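Local coordinates for GDSL-esterase (Pseudoalteromonas sp., PDB 3HP4), which hydrolyses esters, possibly including lysophospholipids, as a GDSL-family serine esterase from a psychrotrophic bacterium, and is captured here inhibited by monoethylphosphonate, at residues 83-95 with 125-137. Sequence-based numbering, arbitrary orientation. Where two conformers were deposited one is given.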
ATOM      1  N   PHE A  83      -8.041  11.608  11.205  1.00  6.65           N
ATOM      2  CA  PHE A  83      -9.151  10.789  11.581  0.60  7.05           C
ATOM      3  C   PHE A  83      -8.756   9.889  12.762  1.00  6.96           C
ATOM      4  O   PHE A  83      -7.568   9.582  12.999  1.00  6.93           O
ATOM      5  CB  PHE A  83      -9.515   9.808  10.439  0.60  7.28           C
ATOM      6  CG  PHE A  83     -10.183  10.407   9.247  0.60 11.06           C
ATOM      7  CD1 PHE A  83     -10.587  11.722   9.205  0.60 11.70           C
ATOM      8  CD2 PHE A  83     -10.464   9.596   8.145  0.60 13.71           C
ATOM      9  CE1 PHE A  83     -11.248  12.254   8.052  0.60 14.92           C
ATOM     10  CE2 PHE A  83     -11.108  10.122   6.999  0.60 16.71           C
ATOM     11  CZ  PHE A  83     -11.496  11.434   6.965  0.60 18.59           C
ATOM     12  N   PRO A  84      -9.727   9.420  13.554  1.00  5.93           N
ATOM     13  CA  PRO A  84      -9.359   8.612  14.719  1.00  6.19           C
ATOM     14  C   PRO A  84      -8.651   7.327  14.308  1.00  6.05           C
ATOM     15  O   PRO A  84      -9.135   6.575  13.467  1.00  6.70           O
ATOM     16  CB  PRO A  84     -10.715   8.289  15.361  1.00  7.93           C
ATOM     17  CG  PRO A  84     -11.593   9.477  14.913  1.00  9.22           C
ATOM     18  CD  PRO A  84     -11.164   9.746  13.530  1.00  6.40           C
ATOM     19  N   VAL A  85      -7.523   7.055  14.939  1.00  5.70           N
ATOM     20  CA  VAL A  85      -6.749   5.847  14.625  1.00  5.78           C
ATOM     21  C   VAL A  85      -7.538   4.648  14.996  1.00  6.51           C
ATOM     22  O   VAL A  85      -7.437   3.625  14.278  1.00  7.08           O
ATOM     23  CB  VAL A  85      -5.392   5.902  15.324  1.00  6.64           C
ATOM     24  CG1 VAL A  85      -4.664   4.658  15.169  1.00  9.20           C
ATOM     25  CG2 VAL A  85      -4.536   7.061  14.787  1.00  7.75           C
ATOM     26  N   LYS A  86      -8.315   4.629  16.060  1.00  6.19           N
ATOM     27  CA  LYS A  86      -9.103   3.456  16.410  1.00  7.36           C
ATOM     28  C   LYS A  86     -10.054   3.060  15.304  1.00  6.82           C
ATOM     29  O   LYS A  86     -10.192   1.829  14.983  1.00  8.09           O
ATOM     30  CB  LYS A  86      -9.862   3.710  17.724  1.00  9.43           C
ATOM     31  CG  LYS A  86     -10.754   2.561  18.176  1.00 15.11           C
ATOM     32  CD  LYS A  86     -11.509   2.930  19.487  1.00 20.11           C
ATOM     33  CE  LYS A  86     -12.350   1.770  20.023  1.00 24.53           C
ATOM     34  NZ  LYS A  86     -13.148   2.143  21.249  1.00 29.44           N
ATOM     35  N   LYS A  87     -10.686   4.014  14.628  1.00  6.87           N
ATOM     36  CA  LYS A  87     -11.586   3.713  13.552  1.00  7.58           C
ATOM     37  C   LYS A  87     -10.806   3.241  12.347  1.00  6.77           C
ATOM     38  O   LYS A  87     -11.221   2.288  11.677  1.00  6.85           O
ATOM     39  CB  LYS A  87     -12.449   4.952  13.209  1.00 10.33           C
ATOM     40  CG  LYS A  87     -13.458   4.623  12.112  1.00 15.35           C
ATOM     41  CD  LYS A  87     -14.429   3.491  12.538  1.00 20.90           C
ATOM     42  CE  LYS A  87     -15.371   3.078  11.399  1.00 23.09           C
ATOM     43  NZ  LYS A  87     -16.341   2.023  11.834  1.00 29.09           N
ATOM     44  N   MET A  88      -9.689   3.896  12.012  1.00  7.15           N
ATOM     45  CA  MET A  88      -8.839   3.397  10.917  1.00  6.35           C
ATOM     46  C   MET A  88      -8.431   1.956  11.206  1.00  6.01           C
ATOM     47  O   MET A  88      -8.455   1.126  10.276  1.00  6.09           O
ATOM     48  CB  MET A  88      -7.596   4.284  10.808  1.00  6.61           C
ATOM     49  CG  MET A  88      -6.705   3.834   9.648  1.00  7.08           C
ATOM     50  SD  MET A  88      -5.112   4.686   9.579  1.00  7.76           S
ATOM     51  CE  MET A  88      -4.236   3.907  10.917  1.00  8.08           C
ATOM     52  N   GLN A  89      -8.057   1.635  12.432  1.00  6.51           N
ATOM     53  CA  GLN A  89      -7.648   0.287  12.777  1.00  7.22           C
ATOM     54  C   GLN A  89      -8.789  -0.696  12.587  1.00  6.99           C
ATOM     55  O   GLN A  89      -8.599  -1.796  12.041  1.00  7.63           O
ATOM     56  CB  GLN A  89      -7.118   0.319  14.210  1.00 10.46           C
ATOM     57  CG  GLN A  89      -6.461  -0.944  14.634  1.00 12.05           C
ATOM     58  CD  GLN A  89      -5.652  -0.787  15.893  1.00 13.89           C
ATOM     59  OE1 GLN A  89      -5.262   0.325  16.255  1.00 18.05           O
ATOM     60  NE2 GLN A  89      -5.420  -1.891  16.560  1.00 20.26           N
ATOM     61  N   THR A  90     -10.000  -0.345  12.990  1.00  7.65           N
ATOM     62  CA  THR A  90     -11.172  -1.186  12.755  1.00  8.50           C
ATOM     63  C   THR A  90     -11.352  -1.426  11.268  1.00  6.76           C
ATOM     64  O   THR A  90     -11.600  -2.562  10.813  1.00  7.85           O
ATOM     65  CB  THR A  90     -12.415  -0.503  13.374  1.00  8.54           C
ATOM     66  OG1 THR A  90     -12.197  -0.477  14.789  1.00 13.53           O
ATOM     67  CG2 THR A  90     -13.703  -1.261  13.041  1.00 13.00           C
ATOM     68  N   ASN A  91     -11.263  -0.376  10.467  1.00  5.93           N
ATOM     69  CA  ASN A  91     -11.453  -0.492   9.047  1.00  6.88           C
ATOM     70  C   ASN A  91     -10.389  -1.359   8.401  1.00  6.45           C
ATOM     71  O   ASN A  91     -10.729  -2.248   7.594  1.00  6.84           O
ATOM     72  CB  ASN A  91     -11.418   0.878   8.331  1.00  7.42           C
ATOM     73  CG  ASN A  91     -12.582   1.760   8.633  1.00  8.83           C
ATOM     74  OD1 ASN A  91     -13.629   1.313   9.099  1.00 10.32           O
ATOM     75  ND2 ASN A  91     -12.363   3.018   8.426  1.00  9.20           N
ATOM     76  N   LEU A  92      -9.106  -1.134   8.717  1.00  6.10           N
ATOM     77  CA  LEU A  92      -8.039  -1.927   8.137  1.00  5.81           C
ATOM     78  C   LEU A  92      -8.111  -3.372   8.591  1.00  6.18           C
ATOM     79  O   LEU A  92      -7.832  -4.279   7.792  1.00  6.35           O
ATOM     80  CB  LEU A  92      -6.687  -1.308   8.489  1.00  6.52           C
ATOM     81  CG  LEU A  92      -6.384   0.058   7.893  1.00  6.48           C
ATOM     82  CD1 LEU A  92      -5.090   0.587   8.521  1.00  8.65           C
ATOM     83  CD2 LEU A  92      -6.220   0.035   6.375  1.00 10.70           C
ATOM     84  N   THR A  93      -8.487  -3.636   9.833  1.00  6.12           N
ATOM     85  CA  THR A  93      -8.622  -5.018  10.294  1.00  7.08           C
ATOM     86  C   THR A  93      -9.700  -5.708   9.503  1.00  6.75           C
ATOM     87  O   THR A  93      -9.537  -6.871   9.109  1.00  6.71           O
ATOM     88  CB  THR A  93      -8.951  -5.007  11.777  1.00  6.99           C
ATOM     89  OG1 THR A  93      -7.869  -4.393  12.465  1.00  7.88           O
ATOM     90  CG2 THR A  93      -9.109  -6.418  12.311  1.00  8.09           C
ATOM     91  N   ALA A  94     -10.815  -5.039   9.243  1.00  6.71           N
ATOM     92  CA  ALA A  94     -11.889  -5.651   8.443  1.00  7.21           C
ATOM     93  C   ALA A  94     -11.418  -5.882   7.038  1.00  7.49           C
ATOM     94  O   ALA A  94     -11.800  -6.915   6.427  1.00  7.90           O
ATOM     95  CB  ALA A  94     -13.117  -4.741   8.491  1.00  8.25           C
ATOM     96  N   LEU A  95     -10.623  -5.002   6.423  1.00  7.29           N
ATOM     97  CA  LEU A  95     -10.068  -5.225   5.105  1.00  8.36           C
ATOM     98  C   LEU A  95      -9.238  -6.466   5.107  1.00  6.68           C
ATOM     99  O   LEU A  95      -9.338  -7.297   4.164  1.00  7.23           O
ATOM    100  CB  LEU A  95      -9.193  -4.047   4.571  1.00 10.21           C
ATOM    101  CG  LEU A  95      -9.870  -2.740   4.201  1.00 10.30           C
ATOM    102  CD1 LEU A  95      -8.899  -1.585   4.015  1.00 14.19           C
ATOM    103  CD2 LEU A  95     -10.695  -2.990   2.928  1.00 10.53           C
ATOM    104  N   PHE A 125      -0.755   6.426  15.082  1.00  5.26           N
ATOM    105  CA  PHE A 125      -1.075   6.050  13.711  1.00  4.82           C
ATOM    106  C   PHE A 125      -0.118   4.978  13.204  1.00  4.72           C
ATOM    107  O   PHE A 125      -0.590   3.909  12.784  1.00  5.52           O
ATOM    108  CB  PHE A 125      -0.969   7.356  12.856  1.00  5.20           C
ATOM    109  CG  PHE A 125      -1.120   7.096  11.395  1.00  5.20           C
ATOM    110  CD1 PHE A 125      -2.373   7.121  10.788  1.00  6.00           C
ATOM    111  CD2 PHE A 125      -0.022   6.835  10.626  1.00  5.43           C
ATOM    112  CE1 PHE A 125      -2.475   6.895   9.401  1.00  6.14           C
ATOM    113  CE2 PHE A 125      -0.128   6.606   9.256  1.00  6.09           C
ATOM    114  CZ  PHE A 125      -1.353   6.625   8.650  1.00  5.56           C
ATOM    115  N   THR A 126       1.177   5.192  13.285  1.00  4.90           N
ATOM    116  CA  THR A 126       2.090   4.195  12.689  1.00  4.98           C
ATOM    117  C   THR A 126       2.044   2.884  13.491  1.00  5.87           C
ATOM    118  O   THR A 126       2.052   1.786  12.913  1.00  5.93           O
ATOM    119  CB  THR A 126       3.463   4.754  12.588  1.00  5.99           C
ATOM    120  OG1 THR A 126       3.419   5.839  11.664  1.00  7.86           O
ATOM    121  CG2 THR A 126       4.439   3.678  12.085  1.00  8.37           C
ATOM    122  N   SER A 127       1.961   2.942  14.802  1.00  5.24           N
ATOM    123  CA  SER A 127       1.938   1.739  15.593  1.00  5.23           C
ATOM    124  C   SER A 127       0.690   0.925  15.361  1.00  6.16           C
ATOM    125  O   SER A 127       0.691  -0.324  15.574  1.00  6.81           O
ATOM    126  CB  SER A 127       2.205   2.055  17.054  1.00  6.53           C
ATOM    127  OG  SER A 127       1.113   2.774  17.593  1.00  8.09           O
ATOM    128  N   SER A 128      -0.391   1.536  14.883  1.00  5.89           N
ATOM    129  CA  SER A 128      -1.582   0.747  14.677  0.50  5.58           C
ATOM    130  C   SER A 128      -1.351  -0.342  13.615  1.00  5.57           C
ATOM    131  O   SER A 128      -1.993  -1.398  13.705  1.00  6.48           O
ATOM    132  CB  SER A 128      -2.786   1.631  14.284  0.50  6.61           C
ATOM    133  OG  SER A 128      -2.647   2.103  12.950  0.50  5.19           O
ATOM    134  N   PHE A 129      -0.469  -0.142  12.648  1.00  6.06           N
ATOM    135  CA  PHE A 129      -0.247  -1.175  11.631  1.00  5.24           C
ATOM    136  C   PHE A 129       0.391  -2.412  12.272  1.00  6.38           C
ATOM    137  O   PHE A 129      -0.007  -3.540  11.934  1.00  5.83           O
ATOM    138  CB  PHE A 129       0.617  -0.639  10.485  1.00  6.38           C
ATOM    139  CG  PHE A 129      -0.027   0.514   9.748  1.00  5.20           C
ATOM    140  CD1 PHE A 129      -0.991   0.283   8.764  1.00  6.05           C
ATOM    141  CD2 PHE A 129       0.195   1.810  10.140  1.00  5.41           C
ATOM    142  CE1 PHE A 129      -1.631   1.344   8.162  1.00  6.52           C
ATOM    143  CE2 PHE A 129      -0.495   2.861   9.551  1.00  6.49           C
ATOM    144  CZ  PHE A 129      -1.414   2.619   8.574  1.00  6.39           C
ATOM    145  N   THR A 130       1.306  -2.214  13.214  1.00  6.32           N
ATOM    146  CA  THR A 130       1.905  -3.359  13.929  1.00  6.49           C
ATOM    147  C   THR A 130       0.793  -4.072  14.717  1.00  5.93           C
ATOM    148  O   THR A 130       0.731  -5.311  14.739  1.00  6.43           O
ATOM    149  CB  THR A 130       2.931  -2.895  14.864  1.00  7.16           C
ATOM    150  OG1 THR A 130       3.945  -2.225  14.066  1.00 13.13           O
ATOM    151  CG2 THR A 130       3.595  -4.038  15.606  1.00  8.49           C
ATOM    152  N   GLN A 131      -0.076  -3.348  15.388  1.00  5.60           N
ATOM    153  CA  GLN A 131      -1.163  -3.982  16.146  1.00  6.07           C
ATOM    154  C   GLN A 131      -2.118  -4.768  15.267  1.00  5.90           C
ATOM    155  O   GLN A 131      -2.512  -5.891  15.623  1.00  6.04           O
ATOM    156  CB  GLN A 131      -1.921  -2.890  16.919  1.00  6.81           C
ATOM    157  CG  GLN A 131      -1.042  -2.228  17.999  1.00  7.82           C
ATOM    158  CD  GLN A 131      -1.576  -0.932  18.430  1.00 13.98           C
ATOM    159  OE1 GLN A 131      -2.779  -0.832  18.662  1.00 20.12           O
ATOM    160  NE2 GLN A 131      -0.695   0.041  18.611  1.00 14.65           N
ATOM    161  N   ILE A 132      -2.423  -4.270  14.058  1.00  5.69           N
ATOM    162  CA  ILE A 132      -3.301  -5.023  13.146  1.00  6.37           C
ATOM    163  C   ILE A 132      -2.588  -6.259  12.730  1.00  5.89           C
ATOM    164  O   ILE A 132      -3.230  -7.354  12.659  1.00  6.46           O
ATOM    165  CB  ILE A 132      -3.613  -4.157  11.931  1.00  6.07           C
ATOM    166  CG1 ILE A 132      -4.454  -2.950  12.326  1.00  7.99           C
ATOM    167  CG2 ILE A 132      -4.327  -4.963  10.841  1.00  8.61           C
ATOM    168  CD1 ILE A 132      -4.376  -1.798  11.321  1.00 10.69           C
ATOM    169  N   SER A 133      -1.279  -6.227  12.438  1.00  5.87           N
ATOM    170  CA  SER A 133      -0.566  -7.406  12.065  0.50  6.26           C
ATOM    171  C   SER A 133      -0.576  -8.448  13.194  1.00  6.09           C
ATOM    172  O   SER A 133      -0.748  -9.643  12.937  1.00  7.55           O
ATOM    173  CB  SER A 133       0.839  -6.997  11.711  0.50  6.24           C
ATOM    174  OG  SER A 133       1.549  -8.159  11.476  0.50  5.42           O
ATOM    175  N   GLU A 134      -0.417  -8.029  14.446  1.00  5.34           N
ATOM    176  CA  GLU A 134      -0.503  -8.987  15.539  1.00  6.31           C
ATOM    177  C   GLU A 134      -1.878  -9.627  15.609  1.00  5.81           C
ATOM    178  O   GLU A 134      -1.965 -10.839  15.884  1.00  6.83           O
ATOM    179  CB  GLU A 134      -0.241  -8.298  16.901  1.00  7.01           C
ATOM    180  CG  GLU A 134       1.246  -7.823  17.108  1.00  7.57           C
ATOM    181  CD  GLU A 134       1.457  -7.162  18.395  1.00 12.43           C
ATOM    182  OE1 GLU A 134       1.404  -5.964  18.431  1.00 17.96           O
ATOM    183  OE2 GLU A 134       1.937  -7.685  19.410  1.00 12.10           O
ATOM    184  N   ASP A 135      -2.914  -8.842  15.380  1.00  5.53           N
ATOM    185  CA  ASP A 135      -4.338  -9.284  15.500  0.50  6.32           C
ATOM    186  C   ASP A 135      -4.717 -10.258  14.395  1.00  6.73           C
ATOM    187  O   ASP A 135      -5.566 -11.121  14.621  1.00 10.31           O
ATOM    188  CB  ASP A 135      -5.259  -8.047  15.447  0.50  6.95           C
ATOM    189  CG  ASP A 135      -5.286  -7.260  16.766  0.50  8.11           C
ATOM    190  OD1 ASP A 135      -4.592  -7.619  17.713  0.50  9.09           O
ATOM    191  OD2 ASP A 135      -5.984  -6.214  16.850  0.50 10.93           O
ATOM    192  N   THR A 136      -4.137 -10.120  13.218  1.00  5.54           N
ATOM    193  CA  THR A 136      -4.627 -10.814  12.023  1.00  5.61           C
ATOM    194  C   THR A 136      -3.590 -11.694  11.420  1.00  5.98           C
ATOM    195  O   THR A 136      -3.920 -12.439  10.481  1.00  6.84           O
ATOM    196  CB  THR A 136      -5.011  -9.828  10.950  1.00  5.65           C
ATOM    197  OG1 THR A 136      -3.866  -9.030  10.534  1.00  6.02           O
ATOM    198  CG2 THR A 136      -6.120  -8.875  11.399  1.00  7.18           C
ATOM    199  N   ASN A 137      -2.317 -11.577  11.768  1.00  7.19           N
ATOM    200  CA  ASN A 137      -1.208 -12.258  11.084  1.00  8.21           C
ATOM    201  C   ASN A 137      -0.951 -11.712   9.687  1.00  8.64           C
ATOM    202  O   ASN A 137      -0.206 -12.359   8.947  1.00 10.36           O
ATOM    203  CB  ASN A 137      -1.234 -13.776  11.102  1.00  9.44           C
ATOM    204  CG  ASN A 137       0.179 -14.341  11.069  1.00 13.85           C
ATOM    205  OD1 ASN A 137       1.166 -13.772  11.577  1.00 16.74           O
ATOM    206  ND2 ASN A 137       0.295 -15.457  10.395  1.00 19.89           N
TER
HETATM  207  O   HOH W   1      -6.911  -4.498  15.080  1.00 27.03           O
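Met88 lays its thioether against the Phe125 ring, its SD lying 3.4 Å from CE1 of Phe125 in an oblique Met-aromatic contact. A bend at its last torsion (chi3 75°) turns CE toward Ser128 and CZ of Phe129. Farther along this buried side, Leu92 CD1 touches Phe129 CE1 (3.6 Å), and CD1 of Ile132 also packs against CB of Leu92 at 3.7 Å. Gln89 closes the packed part as a knob among Ser128, Gln131, Ile132 and Asp135, its CG 3.7 Å from Ile132 CG1.

The amide end of Gln89 faces the looser, polar side. Its plane stands 70° from that of the Gln131 amide, and the two are not hydrogen-bonded. Instead a water donates to Thr93 OG1 and, in the conformer modelled here, to Asp135 OD2, and weakly accepts from Gln89 NE2. With alanine in place of Gln89, the hole among those four residues would probably be left unfilled and the water less firmly held.

Segments 85-95 and 125-136, inclined at 33°, thus pack side by side in the α/β fold: Phe129 and Ile132 reach Leu108 of central-sheet strand 105-109, while Met88 and Leu92 meet Ser51 of helix 51-65.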